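Local coordinates for protein possible prolidase (PDB 2P9B) that is a putative amidohydrolase-family enzyme that probably hydrolyses carbon-nitrogen bonds, its assignment as a prolidase being tentative, at residues Thr20-Asp25 with Ala408-Asp413; Thr122-Ser127 with Tyr354-Glu359; Gly298-Leu303 with Ala443-Ala448; Arg358-Leu363 with Arg415-Pro420. One frame throughout, in Å; residues are numbered along the deposited sequence.

Contact 1: residues Thr20-Asp25 with Ala408-Asp413; sequences TIVTGD and ANPLDD
The forked side chain of V22 overlaps N409, P410 and L411, meeting all three through its methyl groups. CG2 comes within 3.7 Å of N409 OD1 and also approaches P410 CD at 4.3 Å. The other branch, V22 CG1, reaches L411 CD1 at 4.1 Å, and the two side chains run past one another in opposing senses. A beta-branched valine suits this end of strand 19-22, because two methyls spring directly from CB and can serve different neighbours.

Facing it, 408-413 folds into an Asx turn. N409 holds CG anti to its own backbone N (chi1 -169°), which lets OD1 accept the N-H of L411 at 2.8 Å. The donor stands above the amide plane, 39° out of it, although the N-H itself aims well (158°). Asparagine has the right reach for this bond, and P410 between the two bonded residues needs no N-H. Replacing N409 by an alanine would probably leave the L411 N-H without its acceptor and let the turn shift under V22.

V22 also rests on I68 and M70 of strand 68-78, while P410 and L411 both touch L375 of helix 371-385. The contact thus joins an N-terminal strand to the loop after strand 403-406. With no hydrogen bond crossing between the segments, the polar bonds shape the loop, and methyl packing, on an amide oxygen as well as on P410 and L411, makes the join.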
loop_
_atom_site.group_PDB
_atom_site.type_symbol
_atom_site.label_atom_id
_atom_site.label_comp_id
_atom_site.label_asym_id
_atom_site.label_seq_id
_atom_site.Cartn_x
_atom_site.Cartn_y
_atom_site.Cartn_z
ATOM N N THR A 20 -20.886 12.382 -6.678
ATOM C CA THR A 20 -20.835 12.626 -5.249
ATOM C C THR A 20 -19.390 12.313 -4.890
ATOM O O THR A 20 -18.927 11.190 -5.098
ATOM C CB THR A 20 -21.749 11.673 -4.459
ATOM O OG1 THR A 20 -23.116 11.931 -4.796
ATOM C CG2 THR A 20 -21.547 11.871 -2.965
ATOM N N ILE A 21 -18.677 13.302 -4.371
ATOM C CA ILE A 21 -17.284 13.101 -4.006
ATOM C C ILE A 21 -17.089 12.666 -2.562
ATOM O O ILE A 21 -17.575 13.313 -1.636
ATOM C CB ILE A 21 -16.447 14.389 -4.205
ATOM C CG1 ILE A 21 -16.447 14.796 -5.681
ATOM C CG2 ILE A 21 -15.018 14.160 -3.705
ATOM C CD1 ILE A 21 -15.564 15.997 -5.989
ATOM N N VAL A 22 -16.403 11.544 -2.381
ATOM C CA VAL A 22 -16.053 11.072 -1.050
ATOM C C VAL A 22 -14.599 11.529 -1.010
ATOM O O VAL A 22 -13.733 10.951 -1.669
ATOM C CB VAL A 22 -16.170 9.539 -0.937
ATOM C CG1 VAL A 22 -15.540 9.059 0.357
ATOM C CG2 VAL A 22 -17.647 9.139 -0.957
ATOM N N THR A 23 -14.344 12.596 -0.262
ATOM C CA THR A 23 -13.013 13.191 -0.192
ATOM C C THR A 23 -11.905 12.333 0.390
ATOM O O THR A 23 -10.745 12.486 0.013
ATOM C CB THR A 23 -13.040 14.502 0.603
ATOM O OG1 THR A 23 -13.347 14.215 1.972
ATOM C CG2 THR A 23 -14.093 15.444 0.037
ATOM N N GLY A 24 -12.250 11.444 1.308
ATOM C CA GLY A 24 -11.227 10.613 1.917
ATOM C C GLY A 24 -10.478 11.379 2.994
ATOM O O GLY A 24 -9.386 10.984 3.407
ATOM N N ASP A 25 -11.051 12.493 3.444
ATOM C CA ASP A 25 -10.414 13.273 4.497
ATOM C C ASP A 25 -10.734 12.598 5.828
ATOM O O ASP A 25 -11.560 11.687 5.884
ATOM C CB ASP A 25 -10.916 14.729 4.482
ATOM C CG ASP A 25 -12.390 14.859 4.837
ATOM O OD1 ASP A 25 -13.091 13.837 4.956
ATOM O OD2 ASP A 25 -12.855 16.007 4.991
ATOM N N ALA A 408 -21.555 2.906 -5.558
ATOM C CA ALA A 408 -22.224 3.142 -4.283
ATOM C C ALA A 408 -21.265 3.851 -3.332
ATOM O O ALA A 408 -20.069 3.946 -3.607
ATOM C CB ALA A 408 -22.694 1.817 -3.679
ATOM N N ASN A 409 -21.792 4.341 -2.215
ATOM C CA ASN A 409 -20.981 5.059 -1.236
ATOM C C ASN A 409 -20.257 4.111 -0.284
ATOM O O ASN A 409 -20.888 3.412 0.509
ATOM C CB ASN A 409 -21.863 6.010 -0.425
ATOM C CG ASN A 409 -21.058 6.971 0.419
ATOM O OD1 ASN A 409 -19.905 6.708 0.749
ATOM N ND2 ASN A 409 -21.671 8.091 0.784
ATOM N N PRO A 410 -18.914 4.089 -0.335
ATOM C CA PRO A 410 -18.126 3.212 0.537
ATOM C C PRO A 410 -18.216 3.561 2.021
ATOM O O PRO A 410 -17.860 2.752 2.870
ATOM C CB PRO A 410 -16.712 3.358 -0.017
ATOM C CG PRO A 410 -16.690 4.786 -0.473
ATOM C CD PRO A 410 -18.031 4.909 -1.186
ATOM N N LEU A 411 -18.688 4.764 2.332
ATOM C CA LEU A 411 -18.828 5.167 3.726
ATOM C C LEU A 411 -19.985 4.396 4.359
ATOM O O LEU A 411 -20.012 4.178 5.573
ATOM C CB LEU A 411 -19.080 6.674 3.828
ATOM C CG LEU A 411 -17.847 7.555 3.616
ATOM C CD1 LEU A 411 -18.246 9.009 3.445
ATOM C CD2 LEU A 411 -16.914 7.378 4.804
ATOM N N ASP A 412 -20.932 3.975 3.526
ATOM C CA ASP A 412 -22.088 3.220 4.002
ATOM C C ASP A 412 -21.822 1.720 3.965
ATOM O O ASP A 412 -22.415 0.955 4.730
ATOM C CB ASP A 412 -23.327 3.545 3.164
ATOM C CG ASP A 412 -23.724 5.002 3.256
ATOM O OD1 ASP A 412 -23.610 5.577 4.358
ATOM O OD2 ASP A 412 -24.160 5.567 2.231
ATOM N N ASP A 413 -20.930 1.303 3.071
ATOM C CA ASP A 413 -20.562 -0.108 2.936
ATOM C C ASP A 413 -19.246 -0.162 2.169
ATOM O O ASP A 413 -19.210 0.121 0.972
ATOM C CB ASP A 413 -21.632 -0.877 2.155
ATOM C CG ASP A 413 -21.464 -2.385 2.259
ATOM O OD1 ASP A 413 -20.313 -2.867 2.306
ATOM O OD2 ASP A 413 -22.493 -3.096 2.281
#

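Contact 2: residues Thr122-Ser127 with Tyr354-Glu359; sequences TTLLES and YATWRE
The hydroxyl of S127 is gripped twice beside Y354: OG donates to the carbonyl O of L124 at 2.6 Å, and it accepts from a water at 2.9 Å. That carbonyl receives OG at a C=O...O angle of 126°, tilted 20° from its plane. The same water lies 2.6 Å from T356 OG1, so it links the end of helix 113-126 to the start of helix 356-367. T356 OG1 is also hydrogen-bonded to N75.

S127 places OG between its backbone N and carbonyl carbon (chi1 77°), where it can turn back to the helix. Its CB packs 3.7 Å from the carbonyl O of Y354. The small serine suits a place where its CA is 5.3 Å from that of Y354. An alanine here is likely to leave the water without one of its anchors and the L124 carbonyl without this donor.

Van der Waals contacts flank the water. T123 CG2 meets Y354 CB at 3.9 Å, at the ring edge near its plane. L124 CD2, a methyl, meets the hydroxyl OG1 of T356 at 4.0 Å, crossing at about a right angle. The tyrosine ring leads away, its OH bonded to D442 and the N of F438. No direct hydrogen bond joins the segments: one buried water carries the polar link between two helices, probably of the outer layer of a TIM-barrel-like domain.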
loop_
_atom_site.group_PDB
_atom_site.type_symbol
_atom_site.label_atom_id
_atom_site.label_comp_id
_atom_site.label_asym_id
_atom_site.label_seq_id
_atom_site.Cartn_x
_atom_site.Cartn_y
_atom_site.Cartn_z
ATOM N N THR A 122 -1.328 -4.319 -13.430
ATOM C CA THR A 122 -2.563 -3.958 -14.109
ATOM C C THR A 122 -3.781 -4.400 -13.302
ATOM O O THR A 122 -4.791 -3.698 -13.255
ATOM C CB THR A 122 -2.623 -4.567 -15.524
ATOM O OG1 THR A 122 -1.553 -4.032 -16.312
ATOM C CG2 THR A 122 -3.950 -4.233 -16.198
ATOM N N THR A 123 -3.684 -5.561 -12.665
ATOM C CA THR A 123 -4.782 -6.064 -11.839
ATOM C C THR A 123 -5.023 -5.089 -10.685
ATOM O O THR A 123 -6.162 -4.734 -10.391
ATOM C CB THR A 123 -4.453 -7.458 -11.277
ATOM O OG1 THR A 123 -4.398 -8.395 -12.357
ATOM C CG2 THR A 123 -5.510 -7.904 -10.278
ATOM N N LEU A 124 -3.947 -4.660 -10.034
ATOM C CA LEU A 124 -4.056 -3.706 -8.935
ATOM C C LEU A 124 -4.740 -2.441 -9.438
ATOM O O LEU A 124 -5.686 -1.952 -8.818
ATOM C CB LEU A 124 -2.669 -3.367 -8.373
ATOM C CG LEU A 124 -2.118 -4.359 -7.353
ATOM C CD1 LEU A 124 -0.593 -4.344 -7.361
ATOM C CD2 LEU A 124 -2.667 -4.012 -5.976
ATOM N N LEU A 125 -4.279 -1.918 -10.570
ATOM C CA LEU A 125 -4.887 -0.710 -11.124
ATOM C C LEU A 125 -6.371 -0.914 -11.426
ATOM O O LEU A 125 -7.199 -0.085 -11.055
ATOM C CB LEU A 125 -4.151 -0.265 -12.393
ATOM C CG LEU A 125 -4.699 1.004 -13.061
ATOM C CD1 LEU A 125 -4.634 2.167 -12.076
ATOM C CD2 LEU A 125 -3.890 1.328 -14.314
ATOM N N GLU A 126 -6.713 -2.023 -12.083
ATOM C CA GLU A 126 -8.110 -2.299 -12.421
ATOM C C GLU A 126 -8.992 -2.412 -11.181
ATOM O O GLU A 126 -10.203 -2.195 -11.260
ATOM C CB GLU A 126 -8.222 -3.585 -13.252
ATOM C CG GLU A 126 -7.527 -3.490 -14.607
ATOM C CD GLU A 126 -7.508 -4.806 -15.361
ATOM O OE1 GLU A 126 -7.500 -5.869 -14.711
ATOM O OE2 GLU A 126 -7.480 -4.770 -16.607
ATOM N N SER A 127 -8.388 -2.753 -10.043
ATOM C CA SER A 127 -9.136 -2.884 -8.801
ATOM C C SER A 127 -9.318 -1.510 -8.155
ATOM O O SER A 127 -9.968 -1.388 -7.118
ATOM C CB SER A 127 -8.420 -3.834 -7.829
ATOM O OG SER A 127 -7.303 -3.220 -7.202
ATOM N N TYR A 354 -6.087 -8.051 -6.267
ATOM C CA TYR A 354 -7.225 -7.147 -6.388
ATOM C C TYR A 354 -8.016 -6.912 -5.102
ATOM O O TYR A 354 -9.047 -6.240 -5.130
ATOM C CB TYR A 354 -8.175 -7.680 -7.462
ATOM C CG TYR A 354 -8.610 -9.116 -7.216
ATOM C CD1 TYR A 354 -9.518 -9.431 -6.199
ATOM C CD2 TYR A 354 -8.088 -10.158 -7.977
ATOM C CE1 TYR A 354 -9.892 -10.753 -5.949
ATOM C CE2 TYR A 354 -8.455 -11.483 -7.735
ATOM C CZ TYR A 354 -9.354 -11.773 -6.720
ATOM O OH TYR A 354 -9.704 -13.083 -6.466
ATOM N N ALA A 355 -7.534 -7.442 -3.980
ATOM C CA ALA A 355 -8.267 -7.320 -2.727
ATOM C C ALA A 355 -7.829 -6.224 -1.761
ATOM O O ALA A 355 -8.018 -6.350 -0.558
ATOM C CB ALA A 355 -8.267 -8.677 -2.006
ATOM N N THR A 356 -7.271 -5.135 -2.275
ATOM C CA THR A 356 -6.849 -4.063 -1.381
ATOM C C THR A 356 -8.007 -3.593 -0.489
ATOM O O THR A 356 -7.816 -3.328 0.696
ATOM C CB THR A 356 -6.304 -2.855 -2.182
ATOM O OG1 THR A 356 -5.111 -3.243 -2.867
ATOM C CG2 THR A 356 -5.988 -1.682 -1.251
ATOM N N TRP A 357 -9.209 -3.522 -1.062
ATOM C CA TRP A 357 -10.386 -3.058 -0.329
ATOM C C TRP A 357 -10.623 -3.803 0.988
ATOM O O TRP A 357 -11.102 -3.222 1.963
ATOM C CB TRP A 357 -11.647 -3.182 -1.197
ATOM C CG TRP A 357 -12.103 -4.603 -1.366
ATOM C CD1 TRP A 357 -11.644 -5.513 -2.270
ATOM C CD2 TRP A 357 -13.032 -5.303 -0.527
ATOM N NE1 TRP A 357 -12.221 -6.743 -2.041
ATOM C CE2 TRP A 357 -13.075 -6.639 -0.977
ATOM C CE3 TRP A 357 -13.824 -4.928 0.567
ATOM C CZ2 TRP A 357 -13.885 -7.607 -0.369
ATOM C CZ3 TRP A 357 -14.627 -5.891 1.171
ATOM C CH2 TRP A 357 -14.648 -7.215 0.697
ATOM N N ARG A 358 -10.294 -5.089 1.009
ATOM C CA ARG A 358 -10.496 -5.909 2.198
ATOM C C ARG A 358 -9.741 -5.364 3.405
ATOM O O ARG A 358 -10.210 -5.483 4.539
ATOM C CB ARG A 358 -10.056 -7.352 1.928
ATOM C CG ARG A 358 -10.209 -8.283 3.129
ATOM C CD ARG A 358 -11.665 -8.661 3.361
ATOM N NE ARG A 358 -12.128 -9.623 2.365
ATOM C CZ ARG A 358 -13.336 -10.176 2.363
ATOM N NH1 ARG A 358 -14.216 -9.861 3.304
ATOM N NH2 ARG A 358 -13.657 -11.060 1.429
ATOM N N GLU A 359 -8.580 -4.761 3.170
ATOM C CA GLU A 359 -7.776 -4.227 4.274
ATOM C C GLU A 359 -8.519 -3.139 5.038
ATOM O O GLU A 359 -8.369 -3.014 6.256
ATOM C CB GLU A 359 -6.437 -3.675 3.753
ATOM C CG GLU A 359 -5.437 -3.252 4.852
ATOM C CD GLU A 359 -4.937 -4.408 5.728
ATOM O OE1 GLU A 359 -5.135 -5.587 5.370
ATOM O OE2 GLU A 359 -4.330 -4.126 6.783
HETATM O O HOH W 1 -6.060 -4.441 -4.936
#

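Contact 3: residues Gly298-Leu303 with Ala443-Ala448; sequences GLPLTL and ALLDEA
The last turns of helix 295-303 lie beside the C-terminal helix 439-449, and their backbones are nearest at L303 and A448, whose CA atoms are 5.8 Å apart. This is helix-to-helix packing: helix 295-303, which follows strand 290-292 of the parallel sheet, is met at its end by the C-terminal helix. The placement is consistent with the outer helical layer of a TIM-barrel-like amidohydrolase domain.

Such a close approach depends on a small residue, and alanine at 448 provides it. A448 CB points at L303 and meets its CB at 4.2 Å. One turn back on each helix the spacing is filled differently. The ring of P300 presents CG to L445 CD2 at 4.4 Å, a light apolar touch. L445 is extended, with CD1 anti to CA (chi2 177°), and its remaining branch CD2 is the one turned to the proline.

P300 has no N-H to give to the preceding turn, and the helix is kinked there. Past the proline the chain is held by L299 O, which accepts from both T302 N at 3.0 Å and L303 N at 2.9 Å. Y449 adds to the same interface by touching L299, P300 and L303, and F350 also packs on P300. At the end of the helix, L303 CD1 lies 3.7 Å from the carbonyl O of A448.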
loop_
_atom_site.group_PDB
_atom_site.type_symbol
_atom_site.label_atom_id
_atom_site.label_comp_id
_atom_site.label_asym_id
_atom_site.label_seq_id
_atom_site.Cartn_x
_atom_site.Cartn_y
_atom_site.Cartn_z
ATOM N N GLY A 298 -1.930 -11.652 7.515
ATOM C CA GLY A 298 -1.856 -12.552 8.652
ATOM C C GLY A 298 -3.114 -13.321 9.001
ATOM O O GLY A 298 -3.051 -14.513 9.318
ATOM N N LEU A 299 -4.259 -12.652 8.932
ATOM C CA LEU A 299 -5.527 -13.276 9.290
ATOM C C LEU A 299 -5.903 -14.571 8.578
ATOM O O LEU A 299 -6.470 -15.467 9.199
ATOM C CB LEU A 299 -6.663 -12.262 9.160
ATOM C CG LEU A 299 -6.695 -11.233 10.292
ATOM C CD1 LEU A 299 -7.712 -10.144 9.985
ATOM C CD2 LEU A 299 -7.039 -11.942 11.602
ATOM N N PRO A 300 -5.618 -14.685 7.271
ATOM C CA PRO A 300 -5.971 -15.926 6.572
ATOM C C PRO A 300 -5.374 -17.168 7.230
ATOM O O PRO A 300 -6.022 -18.212 7.314
ATOM C CB PRO A 300 -5.416 -15.698 5.170
ATOM C CG PRO A 300 -5.578 -14.219 4.994
ATOM C CD PRO A 300 -5.107 -13.677 6.323
ATOM N N LEU A 301 -4.137 -17.047 7.699
ATOM C CA LEU A 301 -3.446 -18.164 8.331
ATOM C C LEU A 301 -4.081 -18.619 9.639
ATOM O O LEU A 301 -3.896 -19.763 10.050
ATOM C CB LEU A 301 -1.985 -17.797 8.580
ATOM C CG LEU A 301 -1.166 -17.486 7.326
ATOM C CD1 LEU A 301 0.211 -16.997 7.730
ATOM C CD2 LEU A 301 -1.069 -18.727 6.448
ATOM N N THR A 302 -4.820 -17.729 10.296
ATOM C CA THR A 302 -5.455 -18.076 11.566
ATOM C C THR A 302 -6.953 -18.349 11.446
ATOM O O THR A 302 -7.540 -18.982 12.322
ATOM C CB THR A 302 -5.255 -16.960 12.622
ATOM O OG1 THR A 302 -5.932 -15.768 12.200
ATOM C CG2 THR A 302 -3.774 -16.664 12.809
ATOM N N LEU A 303 -7.571 -17.880 10.364
ATOM C CA LEU A 303 -9.005 -18.078 10.171
ATOM C C LEU A 303 -9.344 -19.281 9.295
ATOM O O LEU A 303 -10.430 -19.847 9.407
ATOM C CB LEU A 303 -9.636 -16.822 9.567
ATOM C CG LEU A 303 -9.542 -15.533 10.385
ATOM C CD1 LEU A 303 -10.088 -14.377 9.564
ATOM C CD2 LEU A 303 -10.320 -15.678 11.688
ATOM N N ALA A 443 -14.375 -16.919 -2.353
ATOM C CA ALA A 443 -15.404 -17.570 -1.544
ATOM C C ALA A 443 -14.852 -17.955 -0.171
ATOM O O ALA A 443 -15.501 -17.748 0.854
ATOM C CB ALA A 443 -15.928 -18.811 -2.261
ATOM N N LEU A 444 -13.649 -18.519 -0.165
ATOM C CA LEU A 444 -12.992 -18.932 1.069
ATOM C C LEU A 444 -12.733 -17.743 1.982
ATOM O O LEU A 444 -12.948 -17.817 3.192
ATOM C CB LEU A 444 -11.663 -19.621 0.760
ATOM C CG LEU A 444 -11.690 -21.031 0.175
ATOM C CD1 LEU A 444 -10.278 -21.451 -0.206
ATOM C CD2 LEU A 444 -12.282 -21.990 1.196
ATOM N N LEU A 445 -12.260 -16.643 1.404
ATOM C CA LEU A 445 -11.975 -15.455 2.193
ATOM C C LEU A 445 -13.251 -14.815 2.717
ATOM O O LEU A 445 -13.301 -14.377 3.866
ATOM C CB LEU A 445 -11.169 -14.448 1.365
ATOM C CG LEU A 445 -9.747 -14.927 1.053
ATOM C CD1 LEU A 445 -9.040 -13.916 0.160
ATOM C CD2 LEU A 445 -8.978 -15.121 2.353
ATOM N N ASP A 446 -14.283 -14.765 1.879
ATOM C CA ASP A 446 -15.556 -14.186 2.293
ATOM C C ASP A 446 -16.090 -14.912 3.522
ATOM O O ASP A 446 -16.515 -14.281 4.490
ATOM C CB ASP A 446 -16.590 -14.264 1.160
ATOM C CG ASP A 446 -16.520 -13.070 0.217
ATOM O OD1 ASP A 446 -16.403 -11.931 0.713
ATOM O OD2 ASP A 446 -16.595 -13.269 -1.016
ATOM N N GLU A 447 -16.065 -16.239 3.478
ATOM C CA GLU A 447 -16.538 -17.041 4.597
ATOM C C GLU A 447 -15.635 -16.837 5.807
ATOM O O GLU A 447 -16.115 -16.645 6.924
ATOM C CB GLU A 447 -16.564 -18.527 4.226
ATOM C CG GLU A 447 -16.927 -19.437 5.394
ATOM C CD GLU A 447 -16.845 -20.912 5.047
ATOM O OE1 GLU A 447 -15.748 -21.377 4.666
ATOM O OE2 GLU A 447 -17.879 -21.607 5.159
ATOM N N ALA A 448 -14.326 -16.878 5.579
ATOM C CA ALA A 448 -13.356 -16.703 6.653
ATOM C C ALA A 448 -13.520 -15.383 7.403
ATOM O O ALA A 448 -13.486 -15.357 8.636
ATOM C CB ALA A 448 -11.944 -16.805 6.093
#

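Contact 4: residues Arg358-Leu363 with Arg415-Pro420; sequences RELELL and RALEHP
Apolar packing joins L360 to L417, whose methyls CD2 and CD1 meet at 3.7 Å, the side chains crossing at about a right angle. L375 of helix 371-385 touches both leucines, so they belong to a larger buried cluster, probably in the helical layer of a TIM-barrel-like domain, for which flexible aliphatic side chains are well suited.

The charged contacts lie around R415. Its side chain runs alongside that of R358, pointing the same way, and R358 NH1 stands 3.7 Å from R415 NH2. The guanidinium planes are 79° apart and therefore do not stack. D446 of helix 439-449 probably accounts for their closeness: its OD1 forms salt bridges with NH2 of both arginines. R358 reaches this place through bends at chi2 and chi3 (75° and 74°). R415 has a second acid, for its NH1 donates to E418 OE1 at 2.9 Å. That oxygen lies near the guanidinium plane of R415 but is approached from above its own carboxylate plane.

E361 approaches more loosely, its OE1 3.6 Å from R415 N; that N-H is hydrogen-bonded to D413. W357, one residue before R358, touches R415, L417 and E418. Two arginines sharing one aspartate oxygen, with another acid on R415, imply that their positive charges are probably well offset, and that helix 356-367, the 415-420 region and the C-terminal helix are fastened at one point.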
loop_
_atom_site.group_PDB
_atom_site.type_symbol
_atom_site.label_atom_id
_atom_site.label_comp_id
_atom_site.label_asym_id
_atom_site.label_seq_id
_atom_site.Cartn_x
_atom_site.Cartn_y
_atom_site.Cartn_z
ATOM N N ARG A 358 -10.294 -5.089 1.009
ATOM C CA ARG A 358 -10.496 -5.909 2.198
ATOM C C ARG A 358 -9.741 -5.364 3.405
ATOM O O ARG A 358 -10.210 -5.483 4.539
ATOM C CB ARG A 358 -10.056 -7.352 1.928
ATOM C CG ARG A 358 -10.209 -8.283 3.129
ATOM C CD ARG A 358 -11.665 -8.661 3.361
ATOM N NE ARG A 358 -12.128 -9.623 2.365
ATOM C CZ ARG A 358 -13.336 -10.176 2.363
ATOM N NH1 ARG A 358 -14.216 -9.861 3.304
ATOM N NH2 ARG A 358 -13.657 -11.060 1.429
ATOM N N GLU A 359 -8.580 -4.761 3.170
ATOM C CA GLU A 359 -7.776 -4.227 4.274
ATOM C C GLU A 359 -8.519 -3.139 5.038
ATOM O O GLU A 359 -8.369 -3.014 6.256
ATOM C CB GLU A 359 -6.437 -3.675 3.753
ATOM C CG GLU A 359 -5.437 -3.252 4.852
ATOM C CD GLU A 359 -4.937 -4.408 5.728
ATOM O OE1 GLU A 359 -5.135 -5.587 5.370
ATOM O OE2 GLU A 359 -4.330 -4.126 6.783
ATOM N N LEU A 360 -9.318 -2.349 4.329
ATOM C CA LEU A 360 -10.067 -1.287 4.998
ATOM C C LEU A 360 -11.135 -1.896 5.898
ATOM O O LEU A 360 -11.370 -1.416 7.006
ATOM C CB LEU A 360 -10.715 -0.344 3.980
ATOM C CG LEU A 360 -9.775 0.623 3.255
ATOM C CD1 LEU A 360 -8.946 -0.121 2.219
ATOM C CD2 LEU A 360 -10.589 1.716 2.595
ATOM N N GLU A 361 -11.777 -2.960 5.425
ATOM C CA GLU A 361 -12.804 -3.609 6.233
ATOM C C GLU A 361 -12.185 -4.221 7.478
ATOM O O GLU A 361 -12.796 -4.220 8.548
ATOM C CB GLU A 361 -13.536 -4.688 5.428
ATOM C CG GLU A 361 -14.617 -4.114 4.523
ATOM C CD GLU A 361 -15.798 -5.055 4.330
ATOM O OE1 GLU A 361 -16.846 -4.583 3.840
ATOM O OE2 GLU A 361 -15.681 -6.257 4.657
ATOM N N LEU A 362 -10.963 -4.731 7.335
ATOM C CA LEU A 362 -10.259 -5.341 8.452
ATOM C C LEU A 362 -9.808 -4.306 9.483
ATOM O O LEU A 362 -9.813 -4.588 10.676
ATOM C CB LEU A 362 -9.057 -6.151 7.953
ATOM C CG LEU A 362 -9.394 -7.364 7.076
ATOM C CD1 LEU A 362 -8.111 -8.030 6.605
ATOM C CD2 LEU A 362 -10.249 -8.357 7.857
ATOM N N LEU A 363 -9.412 -3.116 9.035
ATOM C CA LEU A 363 -8.994 -2.077 9.974
ATOM C C LEU A 363 -10.199 -1.634 10.803
ATOM O O LEU A 363 -10.073 -1.271 11.973
ATOM C CB LEU A 363 -8.393 -0.881 9.231
ATOM C CG LEU A 363 -7.005 -1.123 8.621
ATOM C CD1 LEU A 363 -6.605 0.074 7.774
ATOM C CD2 LEU A 363 -5.978 -1.359 9.721
ATOM N N ARG A 415 -17.722 -2.516 0.976
ATOM C CA ARG A 415 -17.682 -3.479 -0.116
ATOM C C ARG A 415 -17.974 -2.782 -1.446
ATOM O O ARG A 415 -17.801 -3.365 -2.517
ATOM C CB ARG A 415 -18.674 -4.626 0.123
ATOM C CG ARG A 415 -18.490 -5.797 -0.842
ATOM C CD ARG A 415 -19.356 -6.985 -0.456
ATOM N NE ARG A 415 -18.809 -7.757 0.660
ATOM C CZ ARG A 415 -17.847 -8.670 0.548
ATOM N NH1 ARG A 415 -17.312 -8.937 -0.636
ATOM N NH2 ARG A 415 -17.435 -9.335 1.620
ATOM N N ALA A 416 -18.404 -1.525 -1.374
ATOM C CA ALA A 416 -18.676 -0.746 -2.580
ATOM C C ALA A 416 -17.363 -0.598 -3.348
ATOM O O ALA A 416 -17.351 -0.345 -4.554
ATOM C CB ALA A 416 -19.215 0.629 -2.208
ATOM N N LEU A 417 -16.254 -0.767 -2.636
ATOM C CA LEU A 417 -14.929 -0.646 -3.241
ATOM C C LEU A 417 -14.554 -1.843 -4.110
ATOM O O LEU A 417 -13.758 -1.721 -5.037
ATOM C CB LEU A 417 -13.865 -0.487 -2.146
ATOM C CG LEU A 417 -13.916 0.737 -1.229
ATOM C CD1 LEU A 417 -12.929 0.549 -0.091
ATOM C CD2 LEU A 417 -13.583 2.002 -2.014
ATOM N N GLU A 418 -15.133 -2.999 -3.811
ATOM C CA GLU A 418 -14.802 -4.224 -4.528
ATOM C C GLU A 418 -14.961 -4.185 -6.047
ATOM O O GLU A 418 -14.110 -4.701 -6.769
ATOM C CB GLU A 418 -15.600 -5.395 -3.947
ATOM C CG GLU A 418 -15.178 -6.755 -4.491
ATOM C CD GLU A 418 -15.866 -7.904 -3.781
ATOM O OE1 GLU A 418 -16.992 -7.705 -3.282
ATOM O OE2 GLU A 418 -15.289 -9.008 -3.735
ATOM N N HIS A 419 -16.037 -3.577 -6.533
ATOM C CA HIS A 419 -16.263 -3.516 -7.974
ATOM C C HIS A 419 -16.338 -2.082 -8.483
ATOM O O HIS A 419 -17.417 -1.491 -8.557
ATOM C CB HIS A 419 -17.550 -4.262 -8.342
ATOM C CG HIS A 419 -17.576 -5.687 -7.882
ATOM N ND1 HIS A 419 -17.974 -6.054 -6.614
ATOM C CD2 HIS A 419 -17.229 -6.834 -8.514
ATOM C CE1 HIS A 419 -17.872 -7.365 -6.485
ATOM N NE2 HIS A 419 -17.422 -7.862 -7.624
ATOM N N PRO A 420 -15.184 -1.503 -8.848
ATOM C CA PRO A 420 -15.163 -0.125 -9.348
ATOM C C PRO A 420 -15.965 0.058 -10.636
ATOM O O PRO A 420 -16.109 -0.872 -11.433
ATOM C CB PRO A 420 -13.672 0.143 -9.574
ATOM C CG PRO A 420 -12.996 -0.789 -8.612
ATOM C CD PRO A 420 -13.820 -2.046 -8.756
#

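Overall arrangement
From the N terminus, contact 1 closes the longest loop, bringing strand 19-22 to the segment after strand 403-406. Contact 2 lies wholly within that loop, joining the end of helix 113-126 to the start of helix 356-367. Contact 3 begins at 298-303, before contact 2 closes, and ends on the C-terminal helix 439-449, so it crosses both. Contact 4 starts on 358-363, sharing R358 and E359 with contact 2; it crosses contact 1 and is enclosed by contact 3. Contacts 2 and 4 have centres about 9 Å apart, whereas the centres of contacts 1 and 3 are about 26 Å apart, with contact 4 touching both. Helix 356-367 thus bridges much of the set.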